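Local coordinates for protein myosin-I heavy chain (Dictyostelium discoideum, PDB 5EJR) that is an actin-based class VII myosin motor involved in the early steps of phagocytosis and adhesion, seen here through a MyTH4-FERM unit of its tail, at residues A[42-54]-A[64-78]. Numbering follows the deposited sequence.
Sequences FYFNKDPIKESLI and AIKNFSEIMMWMGDY
Ile49 lies across one face of the Phe68 ring and forms the apolar centre where the irregular segment 42-54 runs beside the helix of 64-78. Its CG1 stands 3.9 Å from the ring centroid in a CH-pi contact, displaced toward the rim, while Ile49 CD1 packs against Phe68 CD1. The Ile49 torsion (chi1 64°) sets CG1 between the backbone N and the carbonyl carbon and brings it over the ring face, while Ile49 CG2 comes near Phe68 CZ and CE2. With Phe68 cut back to an alanine, Ile49 would probably lose the ring face it packs on, and a gap would be likely to open beside Gln110 of helix 104-113.

Van der Waals contacts continue along the helix. Met72, bent at its last torsion, lays SD 3.9 Å from Pro48 CA and rests its CE methyl on Lys46 O. Pro48 CG meets Tyr78 CE1 at 3.9 Å, the side chains nearly perpendicular. Toward the other end, the Ile65 CD1 methyl rests on Lys50 O and packs against the CA of Glu51, and the CB atoms of Ser52 and Ala64 touch at 3.7 Å.

The polar links between the segments run through water. One water bridges Ile49 O and Ile65 O; another accepts from Lys46 NZ and donates to Asp77 OD1, linking opposite charges too far apart for a direct salt bridge. Asp77 OD2 lies at the Phe44 ring edge, 3.4 Å from Phe44 CE2, and is hydrogen-bonded to Ser123 of helix 121-137.

Asn45 closes an Asx turn, its OD1 accepting from Asp47 N, and Gly76 ends the helix in a Schellman motif. Together these contacts lay the non-helical lead-in to helix 58-75 back along that same helix, within the helical MyTH4 domain of the myosin tail.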
ATOM      1  N   PHE A  42     -17.370  32.306  10.150  1.00 52.13           N
ATOM      2  CA  PHE A  42     -17.859  31.246   9.266  1.00 51.87           C
ATOM      3  C   PHE A  42     -17.675  31.582   7.779  1.00 52.65           C
ATOM      4  O   PHE A  42     -18.014  30.761   6.925  1.00 50.99           O
ATOM      5  CB  PHE A  42     -19.350  30.994   9.522  1.00 54.85           C
ATOM      6  CG  PHE A  42     -19.695  30.341  10.835  1.00 57.67           C
ATOM      7  CD1 PHE A  42     -19.286  29.040  11.112  1.00 60.87           C
ATOM      8  CD2 PHE A  42     -20.490  30.996  11.765  1.00 61.64           C
ATOM      9  CE1 PHE A  42     -19.633  28.422  12.314  1.00 62.04           C
ATOM     10  CE2 PHE A  42     -20.843  30.376  12.964  1.00 64.56           C
ATOM     11  CZ  PHE A  42     -20.417  29.092  13.226  1.00 61.77           C
ATOM     12  N   TYR A  43     -17.177  32.785   7.467  1.00 48.22           N
ATOM     13  CA  TYR A  43     -17.056  33.227   6.088  1.00 48.45           C
ATOM     14  C   TYR A  43     -15.631  33.228   5.575  1.00 48.34           C
ATOM     15  O   TYR A  43     -14.697  33.519   6.333  1.00 45.61           O
ATOM     16  CB  TYR A  43     -17.705  34.622   5.896  1.00 52.69           C
ATOM     17  CG  TYR A  43     -19.140  34.760   6.366  1.00 57.98           C
ATOM     18  CD1 TYR A  43     -20.038  33.702   6.254  1.00 60.14           C
ATOM     19  CD2 TYR A  43     -19.628  35.977   6.832  1.00 61.37           C
ATOM     20  CE1 TYR A  43     -21.352  33.816   6.699  1.00 62.56           C
ATOM     21  CE2 TYR A  43     -20.956  36.119   7.235  1.00 63.55           C
ATOM     22  CZ  TYR A  43     -21.814  35.030   7.172  1.00 75.21           C
ATOM     23  OH  TYR A  43     -23.125  35.143   7.567  1.00 83.46           O
ATOM     24  N   PHE A  44     -15.478  32.935   4.268  1.00 44.09           N
ATOM     25  CA  PHE A  44     -14.205  32.923   3.546  1.00 43.51           C
ATOM     26  C   PHE A  44     -13.465  34.261   3.658  1.00 48.49           C
ATOM     27  O   PHE A  44     -14.087  35.321   3.629  1.00 48.39           O
ATOM     28  CB  PHE A  44     -14.411  32.553   2.054  1.00 44.48           C
ATOM     29  CG  PHE A  44     -13.179  32.700   1.177  1.00 46.08           C
ATOM     30  CD1 PHE A  44     -12.867  33.918   0.579  1.00 49.76           C
ATOM     31  CD2 PHE A  44     -12.298  31.638   1.002  1.00 47.50           C
ATOM     32  CE1 PHE A  44     -11.693  34.071  -0.171  1.00 50.81           C
ATOM     33  CE2 PHE A  44     -11.136  31.788   0.233  1.00 50.08           C
ATOM     34  CZ  PHE A  44     -10.840  33.004  -0.344  1.00 48.95           C
ATOM     35  N   ASN A  45     -12.138  34.195   3.763  1.00 46.54           N
ATOM     36  CA  ASN A  45     -11.245  35.340   3.771  1.00 47.87           C
ATOM     37  C   ASN A  45      -9.955  34.934   3.090  1.00 53.34           C
ATOM     38  O   ASN A  45      -9.466  33.821   3.299  1.00 50.38           O
ATOM     39  CB  ASN A  45     -10.993  35.878   5.180  1.00 49.21           C
ATOM     40  CG  ASN A  45     -10.440  37.282   5.185  1.00 66.86           C
ATOM     41  OD1 ASN A  45      -9.349  37.560   4.663  1.00 54.04           O
ATOM     42  ND2 ASN A  45     -11.199  38.204   5.754  1.00 60.95           N
ATOM     43  N   LYS A  46      -9.415  35.837   2.261  1.00 54.47           N
ATOM     44  CA  LYS A  46      -8.195  35.628   1.477  1.00 55.09           C
ATOM     45  C   LYS A  46      -6.919  35.600   2.324  1.00 58.63           C
ATOM     46  O   LYS A  46      -5.883  35.150   1.833  1.00 57.74           O
ATOM     47  CB  LYS A  46      -8.065  36.707   0.373  1.00 59.81           C
ATOM     48  CG  LYS A  46      -9.166  36.695  -0.692  1.00 82.33           C
ATOM     49  CD  LYS A  46      -8.836  35.786  -1.880  1.00 94.33           C
ATOM     50  CE  LYS A  46      -9.871  35.877  -2.975  1.00102.06           C
ATOM     51  NZ  LYS A  46      -9.713  34.793  -3.982  1.00106.47           N
ATOM     52  N   ASP A  47      -6.978  36.118   3.562  1.00 56.28           N
ATOM     53  CA  ASP A  47      -5.841  36.205   4.478  1.00 56.44           C
ATOM     54  C   ASP A  47      -5.739  35.018   5.438  1.00 59.09           C
ATOM     55  O   ASP A  47      -6.772  34.554   5.933  1.00 58.07           O
ATOM     56  CB  ASP A  47      -5.889  37.524   5.280  1.00 59.47           C
ATOM     57  CG  ASP A  47      -5.723  38.789   4.448  1.00 76.48           C
ATOM     58  OD1 ASP A  47      -5.085  38.715   3.365  1.00 78.13           O
ATOM     59  OD2 ASP A  47      -6.201  39.860   4.895  1.00 82.74           O
ATOM     60  N   PRO A  48      -4.503  34.544   5.749  1.00 55.26           N
ATOM     61  CA  PRO A  48      -4.362  33.430   6.702  1.00 54.07           C
ATOM     62  C   PRO A  48      -4.708  33.861   8.122  1.00 59.16           C
ATOM     63  O   PRO A  48      -4.238  34.911   8.559  1.00 60.07           O
ATOM     64  CB  PRO A  48      -2.876  33.040   6.590  1.00 55.29           C
ATOM     65  CG  PRO A  48      -2.334  33.785   5.404  1.00 60.33           C
ATOM     66  CD  PRO A  48      -3.182  35.004   5.270  1.00 57.13           C
ATOM     67  N   ILE A  49      -5.538  33.061   8.833  1.00 55.31           N
ATOM     68  CA  ILE A  49      -5.966  33.325  10.212  1.00 55.57           C
ATOM     69  C   ILE A  49      -4.755  33.371  11.175  1.00 61.25           C
ATOM     70  O   ILE A  49      -3.813  32.579  11.042  1.00 60.58           O
ATOM     71  CB  ILE A  49      -7.107  32.388  10.710  1.00 57.37           C
ATOM     72  CG1 ILE A  49      -6.659  30.894  10.779  1.00 55.85           C
ATOM     73  CG2 ILE A  49      -8.382  32.588   9.868  1.00 58.16           C
ATOM     74  CD1 ILE A  49      -7.568  29.910  11.540  1.00 51.08           C
ATOM     75  N   LYS A  50      -4.781  34.346  12.104  1.00 59.06           N
ATOM     76  CA  LYS A  50      -3.730  34.647  13.089  1.00 59.47           C
ATOM     77  C   LYS A  50      -3.821  33.807  14.375  1.00 62.40           C
ATOM     78  O   LYS A  50      -2.875  33.776  15.163  1.00 63.08           O
ATOM     79  CB  LYS A  50      -3.714  36.161  13.407  1.00 63.54           C
ATOM     80  CG  LYS A  50      -4.988  36.687  14.086  1.00 82.51           C
ATOM     81  CD  LYS A  50      -4.917  38.180  14.408  1.00 94.64           C
ATOM     82  CE  LYS A  50      -6.094  38.652  15.235  1.00102.74           C
ATOM     83  NZ  LYS A  50      -5.951  38.296  16.674  1.00108.76           N
ATOM     84  N   GLU A  51      -4.963  33.141  14.570  1.00 57.11           N
ATOM     85  CA  GLU A  51      -5.299  32.283  15.711  1.00 55.21           C
ATOM     86  C   GLU A  51      -6.367  31.274  15.274  1.00 55.13           C
ATOM     87  O   GLU A  51      -7.087  31.539  14.310  1.00 54.26           O
ATOM     88  CB  GLU A  51      -5.827  33.130  16.890  1.00 56.97           C
ATOM     89  CG  GLU A  51      -7.007  34.029  16.544  1.00 69.00           C
ATOM     90  CD  GLU A  51      -7.356  35.117  17.542  1.00 88.39           C
ATOM     91  OE1 GLU A  51      -6.425  35.767  18.075  1.00 87.27           O
ATOM     92  OE2 GLU A  51      -8.568  35.361  17.743  1.00 76.36           O
ATOM     93  N   SER A  52      -6.507  30.152  16.001  1.00 49.55           N
ATOM     94  CA  SER A  52      -7.506  29.127  15.691  1.00 48.22           C
ATOM     95  C   SER A  52      -8.934  29.680  15.793  1.00 51.36           C
ATOM     96  O   SER A  52      -9.151  30.655  16.511  1.00 50.32           O
ATOM     97  CB  SER A  52      -7.344  27.924  16.613  1.00 49.60           C
ATOM     98  OG  SER A  52      -7.662  28.219  17.961  1.00 55.07           O
ATOM     99  N   LEU A  53      -9.897  29.056  15.075  1.00 46.48           N
ATOM    100  CA  LEU A  53     -11.313  29.445  15.088  1.00 45.38           C
ATOM    101  C   LEU A  53     -11.956  29.073  16.424  1.00 49.42           C
ATOM    102  O   LEU A  53     -12.754  29.842  16.962  1.00 50.31           O
ATOM    103  CB  LEU A  53     -12.109  28.785  13.934  1.00 44.32           C
ATOM    104  CG  LEU A  53     -11.638  28.990  12.489  1.00 47.98           C
ATOM    105  CD1 LEU A  53     -12.604  28.325  11.524  1.00 46.70           C
ATOM    106  CD2 LEU A  53     -11.516  30.477  12.126  1.00 51.01           C
ATOM    107  N   ILE A  54     -11.628  27.889  16.942  1.00 44.84           N
ATOM    108  CA  ILE A  54     -12.164  27.418  18.220  1.00 44.36           C
ATOM    109  C   ILE A  54     -11.210  27.839  19.342  1.00 49.30           C
ATOM    110  O   ILE A  54      -9.991  27.801  19.160  1.00 46.92           O
ATOM    111  CB  ILE A  54     -12.431  25.881  18.180  1.00 45.92           C
ATOM    112  CG1 ILE A  54     -13.601  25.554  17.227  1.00 45.82           C
ATOM    113  CG2 ILE A  54     -12.685  25.277  19.581  1.00 45.32           C
ATOM    114  CD1 ILE A  54     -13.600  24.125  16.676  1.00 50.87           C
ATOM    115  N   ALA A  64      -3.115  24.699  14.374  1.00 42.50           N
ATOM    116  CA  ALA A  64      -4.333  25.088  13.658  1.00 42.58           C
ATOM    117  C   ALA A  64      -4.027  26.196  12.650  1.00 47.54           C
ATOM    118  O   ALA A  64      -4.619  26.203  11.568  1.00 47.39           O
ATOM    119  CB  ALA A  64      -5.384  25.550  14.637  1.00 43.68           C
ATOM    120  N   ILE A  65      -3.077  27.105  12.996  1.00 44.22           N
ATOM    121  CA  ILE A  65      -2.621  28.202  12.139  1.00 43.90           C
ATOM    122  C   ILE A  65      -1.906  27.628  10.928  1.00 45.49           C
ATOM    123  O   ILE A  65      -2.242  28.021   9.803  1.00 45.87           O
ATOM    124  CB  ILE A  65      -1.758  29.260  12.897  1.00 47.31           C
ATOM    125  CG1 ILE A  65      -2.608  30.030  13.921  1.00 48.48           C
ATOM    126  CG2 ILE A  65      -1.057  30.233  11.914  1.00 48.24           C
ATOM    127  CD1 ILE A  65      -1.820  30.565  15.139  1.00 56.44           C
ATOM    128  N   LYS A  66      -0.927  26.708  11.144  1.00 40.00           N
ATOM    129  CA  LYS A  66      -0.189  26.058  10.041  1.00 39.59           C
ATOM    130  C   LYS A  66      -1.166  25.280   9.147  1.00 42.13           C
ATOM    131  O   LYS A  66      -1.010  25.302   7.922  1.00 42.88           O
ATOM    132  CB  LYS A  66       0.895  25.098  10.571  1.00 42.82           C
ATOM    133  CG  LYS A  66       1.867  24.597   9.500  1.00 55.72           C
ATOM    134  CD  LYS A  66       2.769  23.498  10.037  1.00 70.29           C
ATOM    135  CE  LYS A  66       3.892  23.148   9.091  1.00 84.15           C
ATOM    136  NZ  LYS A  66       4.733  22.044   9.628  1.00 90.33           N
ATOM    137  N   ASN A  67      -2.152  24.595   9.770  1.00 36.16           N
ATOM    138  CA  ASN A  67      -3.178  23.808   9.081  1.00 35.57           C
ATOM    139  C   ASN A  67      -4.021  24.680   8.156  1.00 41.01           C
ATOM    140  O   ASN A  67      -4.321  24.259   7.032  1.00 41.26           O
ATOM    141  CB  ASN A  67      -4.094  23.133  10.078  1.00 34.67           C
ATOM    142  CG  ASN A  67      -5.017  22.140   9.419  1.00 37.50           C
ATOM    143  OD1 ASN A  67      -4.650  21.004   9.129  1.00 32.59           O
ATOM    144  ND2 ASN A  67      -6.207  22.567   9.108  1.00 35.41           N
ATOM    145  N   PHE A  68      -4.404  25.899   8.635  1.00 38.00           N
ATOM    146  CA  PHE A  68      -5.201  26.829   7.848  1.00 38.04           C
ATOM    147  C   PHE A  68      -4.514  27.196   6.563  1.00 45.40           C
ATOM    148  O   PHE A  68      -5.132  27.076   5.506  1.00 46.01           O
ATOM    149  CB  PHE A  68      -5.596  28.077   8.646  1.00 39.13           C
ATOM    150  CG  PHE A  68      -6.707  28.841   7.971  1.00 40.01           C
ATOM    151  CD1 PHE A  68      -8.032  28.460   8.134  1.00 42.19           C
ATOM    152  CD2 PHE A  68      -6.428  29.929   7.157  1.00 41.66           C
ATOM    153  CE1 PHE A  68      -9.059  29.162   7.505  1.00 44.03           C
ATOM    154  CE2 PHE A  68      -7.453  30.620   6.515  1.00 44.74           C
ATOM    155  CZ  PHE A  68      -8.759  30.239   6.702  1.00 43.05           C
ATOM    156  N   SER A  69      -3.226  27.576   6.637  1.00 44.25           N
ATOM    157  CA  SER A  69      -2.443  27.917   5.448  1.00 44.21           C
ATOM    158  C   SER A  69      -2.335  26.725   4.475  1.00 45.12           C
ATOM    159  O   SER A  69      -2.283  26.942   3.271  1.00 45.05           O
ATOM    160  CB  SER A  69      -1.069  28.474   5.820  1.00 47.41           C
ATOM    161  OG  SER A  69      -0.197  27.501   6.366  1.00 55.48           O
ATOM    162  N   GLU A  70      -2.357  25.473   5.000  1.00 38.96           N
ATOM    163  CA  GLU A  70      -2.307  24.260   4.180  1.00 37.46           C
ATOM    164  C   GLU A  70      -3.639  24.049   3.447  1.00 41.98           C
ATOM    165  O   GLU A  70      -3.630  23.707   2.259  1.00 41.52           O
ATOM    166  CB  GLU A  70      -1.888  23.038   5.011  1.00 38.15           C
ATOM    167  CG  GLU A  70      -0.420  23.109   5.406  1.00 47.67           C
ATOM    168  CD  GLU A  70       0.172  21.957   6.189  1.00 60.66           C
ATOM    169  OE1 GLU A  70      -0.581  21.043   6.597  1.00 47.71           O
ATOM    170  OE2 GLU A  70       1.401  21.988   6.421  1.00 58.32           O
ATOM    171  N   ILE A  71      -4.774  24.303   4.141  1.00 36.14           N
ATOM    172  CA  ILE A  71      -6.120  24.250   3.558  1.00 34.54           C
ATOM    173  C   ILE A  71      -6.168  25.249   2.376  1.00 38.91           C
ATOM    174  O   ILE A  71      -6.566  24.884   1.266  1.00 37.22           O
ATOM    175  CB  ILE A  71      -7.201  24.494   4.644  1.00 35.89           C
ATOM    176  CG1 ILE A  71      -7.285  23.265   5.574  1.00 35.81           C
ATOM    177  CG2 ILE A  71      -8.567  24.824   4.025  1.00 35.24           C
ATOM    178  CD1 ILE A  71      -8.371  23.273   6.664  1.00 37.93           C
ATOM    179  N   MET A  72      -5.644  26.472   2.607  1.00 38.66           N
ATOM    180  CA  MET A  72      -5.533  27.540   1.609  1.00 39.05           C
ATOM    181  C   MET A  72      -4.698  27.114   0.403  1.00 43.53           C
ATOM    182  O   MET A  72      -5.046  27.447  -0.723  1.00 42.99           O
ATOM    183  CB  MET A  72      -4.970  28.814   2.257  1.00 42.07           C
ATOM    184  CG  MET A  72      -5.942  29.485   3.212  1.00 46.13           C
ATOM    185  SD  MET A  72      -5.379  31.123   3.769  1.00 52.50           S
ATOM    186  CE  MET A  72      -5.259  31.985   2.196  1.00 50.19           C
ATOM    187  N   MET A  73      -3.626  26.344   0.634  1.00 41.82           N
ATOM    188  CA  MET A  73      -2.754  25.798  -0.408  1.00 41.89           C
ATOM    189  C   MET A  73      -3.508  24.763  -1.227  1.00 44.10           C
ATOM    190  O   MET A  73      -3.352  24.716  -2.442  1.00 44.65           O
ATOM    191  CB  MET A  73      -1.529  25.130   0.225  1.00 44.37           C
ATOM    192  CG  MET A  73      -0.502  26.100   0.719  1.00 50.20           C
ATOM    193  SD  MET A  73       0.667  25.319   1.846  1.00 56.22           S
ATOM    194  CE  MET A  73       1.774  24.724   0.749  1.00 53.06           C
ATOM    195  N   TRP A  74      -4.310  23.917  -0.557  1.00 39.33           N
ATOM    196  CA  TRP A  74      -5.087  22.867  -1.215  1.00 38.19           C
ATOM    197  C   TRP A  74      -6.158  23.488  -2.129  1.00 43.00           C
ATOM    198  O   TRP A  74      -6.338  23.059  -3.275  1.00 41.78           O
ATOM    199  CB  TRP A  74      -5.733  21.946  -0.173  1.00 35.41           C
ATOM    200  CG  TRP A  74      -6.788  21.069  -0.762  1.00 35.26           C
ATOM    201  CD1 TRP A  74      -8.141  21.213  -0.645  1.00 37.74           C
ATOM    202  CD2 TRP A  74      -6.574  19.971  -1.656  1.00 34.79           C
ATOM    203  NE1 TRP A  74      -8.785  20.233  -1.368  1.00 36.79           N
ATOM    204  CE2 TRP A  74      -7.848  19.473  -2.022  1.00 38.24           C
ATOM    205  CE3 TRP A  74      -5.425  19.341  -2.171  1.00 35.83           C
ATOM    206  CZ2 TRP A  74      -8.003  18.364  -2.864  1.00 37.13           C
ATOM    207  CZ3 TRP A  74      -5.580  18.234  -2.995  1.00 36.71           C
ATOM    208  CH2 TRP A  74      -6.855  17.768  -3.346  1.00 37.10           C
ATOM    209  N   MET A  75      -6.843  24.518  -1.599  1.00 41.03           N
ATOM    210  CA  MET A  75      -7.904  25.274  -2.257  1.00 40.96           C
ATOM    211  C   MET A  75      -7.400  26.239  -3.336  1.00 48.86           C
ATOM    212  O   MET A  75      -8.209  26.746  -4.108  1.00 48.72           O
ATOM    213  CB  MET A  75      -8.751  25.992  -1.207  1.00 42.46           C
ATOM    214  CG  MET A  75      -9.575  25.030  -0.388  1.00 43.92           C
ATOM    215  SD  MET A  75     -10.433  25.802   0.991  1.00 46.25           S
ATOM    216  CE  MET A  75     -11.747  26.705   0.073  1.00 42.96           C
ATOM    217  N   GLY A  76      -6.085  26.453  -3.401  1.00 47.46           N
ATOM    218  CA  GLY A  76      -5.453  27.332  -4.380  1.00 47.90           C
ATOM    219  C   GLY A  76      -5.551  28.814  -4.061  1.00 53.37           C
ATOM    220  O   GLY A  76      -5.537  29.643  -4.973  1.00 54.61           O
ATOM    221  N   ASP A  77      -5.645  29.156  -2.769  1.00 49.17           N
ATOM    222  CA  ASP A  77      -5.734  30.532  -2.270  1.00 50.09           C
ATOM    223  C   ASP A  77      -4.433  31.002  -1.599  1.00 55.95           C
ATOM    224  O   ASP A  77      -4.344  32.152  -1.170  1.00 56.83           O
ATOM    225  CB  ASP A  77      -6.928  30.687  -1.313  1.00 51.35           C
ATOM    226  CG  ASP A  77      -8.270  30.373  -1.947  1.00 56.74           C
ATOM    227  OD1 ASP A  77      -8.550  30.908  -3.051  1.00 58.59           O
ATOM    228  OD2 ASP A  77      -9.048  29.614  -1.335  1.00 56.07           O
ATOM    229  N   TYR A  78      -3.436  30.109  -1.516  1.00 53.03           N
ATOM    230  CA  TYR A  78      -2.108  30.334  -0.941  1.00 53.37           C
ATOM    231  C   TYR A  78      -1.129  29.515  -1.788  1.00 56.94           C
ATOM    232  O   TYR A  78      -1.472  28.395  -2.180  1.00 54.83           O
ATOM    233  CB  TYR A  78      -2.083  29.875   0.522  1.00 54.53           C
ATOM    234  CG  TYR A  78      -0.915  30.375   1.347  1.00 57.72           C
ATOM    235  CD1 TYR A  78      -1.020  31.538   2.106  1.00 60.66           C
ATOM    236  CD2 TYR A  78       0.260  29.633   1.450  1.00 58.51           C
ATOM    237  CE1 TYR A  78       0.032  31.976   2.912  1.00 62.12           C
ATOM    238  CE2 TYR A  78       1.319  30.060   2.255  1.00 59.90           C
ATOM    239  CZ  TYR A  78       1.198  31.229   2.989  1.00 69.18           C
ATOM    240  OH  TYR A  78       2.240  31.657   3.778  1.00 72.91           O
TER
HETATM  241  O   HOH W   1     -10.953  32.102  -3.889  1.00 37.69           O
HETATM  242  O   HOH W   2      -2.716  30.683   8.869  1.00 44.83           O